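Local coordinates for hypothetical protein Atu2648 (Agrobacterium tumefaciens str. C58, PDB 1ZCE) that is of unknown function but consists largely of an EVE domain, related to ASCH and to the RNA-binding PUA domains, at residues 6-11 against 51-56. Residues are numbered along the deposited sequence; the frame is centred on the assembly and turned at random.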
loop_
_atom_site.group_PDB
_atom_site.type_symbol
_atom_site.label_atom_id
_atom_site.label_comp_id
_atom_site.label_asym_id
_atom_site.label_seq_id
_atom_site.Cartn_x
_atom_site.Cartn_y
_atom_site.Cartn_z
ATOM N N LEU A 6 -0.031 -0.948 -3.409
ATOM C CA LEU A 6 0.614 0.186 -2.753
ATOM C C LEU A 6 -0.474 1.064 -2.141
ATOM O O LEU A 6 -1.497 1.333 -2.771
ATOM C CB LEU A 6 1.480 1.002 -3.728
ATOM C CG LEU A 6 2.201 2.221 -3.123
ATOM C CD1 LEU A 6 3.554 2.437 -3.803
ATOM C CD2 LEU A 6 1.327 3.460 -3.247
ATOM N N TYR A 7 -0.243 1.483 -0.900
ATOM C CA TYR A 7 -1.182 2.320 -0.162
ATOM C C TYR A 7 -0.503 3.627 0.210
ATOM O O TYR A 7 0.549 3.624 0.855
ATOM C CB TYR A 7 -1.636 1.630 1.134
ATOM C CG TYR A 7 -2.050 0.189 0.971
ATOM C CD1 TYR A 7 -1.094 -0.813 0.813
ATOM C CD2 TYR A 7 -3.394 -0.175 0.944
ATOM C CE1 TYR A 7 -1.463 -2.140 0.624
ATOM C CE2 TYR A 7 -3.773 -1.505 0.752
ATOM C CZ TYR A 7 -2.801 -2.478 0.590
ATOM O OH TYR A 7 -3.154 -3.790 0.360
ATOM N N LYS A 8 -1.089 4.742 -0.208
ATOM C CA LYS A 8 -0.540 6.045 0.135
ATOM C C LYS A 8 -1.121 6.473 1.482
ATOM O O LYS A 8 -2.320 6.318 1.731
ATOM C CB LYS A 8 -0.907 7.088 -0.921
ATOM C CG LYS A 8 -0.288 6.864 -2.287
ATOM C CD LYS A 8 -0.513 8.082 -3.174
ATOM C CE LYS A 8 0.227 7.964 -4.494
ATOM N NZ LYS A 8 0.069 9.195 -5.325
ATOM N N SER A 9 -0.273 7.008 2.350
ATOM C CA SER A 9 -0.720 7.469 3.659
ATOM C C SER A 9 0.100 8.703 4.027
ATOM O O SER A 9 1.326 8.684 3.939
ATOM C CB SER A 9 -0.515 6.367 4.701
ATOM O OG SER A 9 -1.157 6.676 5.929
ATOM N N GLU A 10 -0.573 9.781 4.415
ATOM C CA GLU A 10 0.125 11.004 4.801
ATOM C C GLU A 10 0.577 10.816 6.238
ATOM O O GLU A 10 -0.248 10.657 7.133
ATOM C CB GLU A 10 -0.810 12.203 4.683
ATOM C CG GLU A 10 -1.326 12.410 3.276
ATOM C CD GLU A 10 -2.206 13.633 3.145
ATOM O OE1 GLU A 10 -2.683 13.890 2.020
ATOM O OE2 GLU A 10 -2.419 14.332 4.157
ATOM N N PRO A 11 1.897 10.850 6.483
ATOM C CA PRO A 11 2.424 10.660 7.839
ATOM C C PRO A 11 1.859 11.553 8.937
ATOM O O PRO A 11 1.815 11.151 10.099
ATOM C CB PRO A 11 3.933 10.813 7.652
ATOM C CG PRO A 11 4.048 11.726 6.476
ATOM C CD PRO A 11 2.971 11.226 5.546
ATOM N N PHE A 51 2.986 -2.039 -0.466
ATOM C CA PHE A 51 3.863 -1.007 0.066
ATOM C C PHE A 51 3.098 0.050 0.832
ATOM O O PHE A 51 1.992 0.434 0.449
ATOM C CB PHE A 51 4.626 -0.304 -1.059
ATOM C CG PHE A 51 5.602 -1.183 -1.784
ATOM C CD1 PHE A 51 6.491 -1.990 -1.081
ATOM C CD2 PHE A 51 5.664 -1.169 -3.170
ATOM C CE1 PHE A 51 7.433 -2.768 -1.750
ATOM C CE2 PHE A 51 6.601 -1.941 -3.846
ATOM C CZ PHE A 51 7.489 -2.744 -3.135
ATOM N N PHE A 52 3.687 0.496 1.934
ATOM C CA PHE A 52 3.114 1.569 2.730
ATOM C C PHE A 52 3.997 2.741 2.288
ATOM O O PHE A 52 5.209 2.752 2.530
ATOM C CB PHE A 52 3.264 1.275 4.225
ATOM C CG PHE A 52 2.500 2.220 5.122
ATOM C CD1 PHE A 52 3.018 3.471 5.453
ATOM C CD2 PHE A 52 1.266 1.849 5.656
ATOM C CE1 PHE A 52 2.324 4.333 6.312
ATOM C CE2 PHE A 52 0.562 2.705 6.516
ATOM C CZ PHE A 52 1.090 3.946 6.842
ATOM N N TYR A 53 3.378 3.705 1.615
ATOM C CA TYR A 53 4.072 4.859 1.064
ATOM C C TYR A 53 3.628 6.152 1.709
ATOM O O TYR A 53 2.432 6.442 1.764
ATOM C CB TYR A 53 3.813 4.916 -0.447
ATOM C CG TYR A 53 4.353 6.138 -1.153
ATOM C CD1 TYR A 53 3.556 7.267 -1.354
ATOM C CD2 TYR A 53 5.658 6.162 -1.636
ATOM C CE1 TYR A 53 4.049 8.390 -2.023
ATOM C CE2 TYR A 53 6.157 7.276 -2.303
ATOM C CZ TYR A 53 5.350 8.383 -2.493
ATOM O OH TYR A 53 5.862 9.477 -3.149
ATOM N N HIS A 54 4.589 6.921 2.212
ATOM C CA HIS A 54 4.270 8.202 2.827
ATOM C C HIS A 54 4.071 9.240 1.730
ATOM O O HIS A 54 4.994 9.557 0.977
ATOM C CB HIS A 54 5.388 8.638 3.776
ATOM C CG HIS A 54 5.302 8.019 5.136
ATOM N ND1 HIS A 54 6.340 8.068 6.042
ATOM C CD2 HIS A 54 4.295 7.358 5.757
ATOM C CE1 HIS A 54 5.976 7.467 7.160
ATOM N NE2 HIS A 54 4.739 7.028 7.013
ATOM N N SER A 55 2.850 9.755 1.640
ATOM C CA SER A 55 2.498 10.744 0.632
ATOM C C SER A 55 2.377 12.132 1.250
ATOM O O SER A 55 2.198 12.271 2.463
ATOM C CB SER A 55 1.188 10.349 -0.049
ATOM O OG SER A 55 0.162 10.201 0.909
ATOM N N ASN A 56 2.456 13.146 0.390
ATOM C CA ASN A 56 2.410 14.559 0.774
ATOM C C ASN A 56 3.776 14.892 1.378
ATOM O O ASN A 56 4.503 15.737 0.859
ATOM C CB ASN A 56 1.300 14.837 1.792
ATOM C CG ASN A 56 1.032 16.327 1.967
ATOM O OD1 ASN A 56 0.416 16.752 2.946
ATOM N ND2 ASN A 56 1.489 17.124 1.008
HETATM O O HOH W 1 -0.467 15.665 5.400
HETATM O O HOH W 2 -1.518 12.223 -0.245
#
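F51 O is gripped from strand 6-9 by the amide of Y7, whose N lies 2.8 Å from it, and more loosely by the CA-H of L6. This is the parallel pairing of strands 4-9 and 49-54 inside the mixed sheet of the EVE domain, and it illustrates how such a pair works: Y7 bonds F51 and Y53, flanking its bridge partner F52, and S9 likewise bonds Y53 and S55 on either side of H54. The Y53 N to Y7 O bond is nearly straight, 168° at the hydrogen. Where the strands end the geometry changes, for S55 N approaches S9 O from above the carbonyl plane, at 3.0 Å.

On one face L6 CD2 rests 4.0 Å from Y53 CB, and L114 of helix 113-116 touches both residues. On the other, S9 CB meets F52 CZ at 3.6 Å; the F52 ring gets there because its CG stands anti to the backbone N (chi1 -170°). S9 OG hydrogen-bonds to W14 O. Past the strands, one water joins E10 OE2 to N56 OD1 and another joins E10 OE1 to S55 OG. The H54 ring, held by a hydrogen bond between its NE2 and W16 N, takes a CH-pi contact from P11 CB, 3.8 Å from the ring centroid and 2° off the normal.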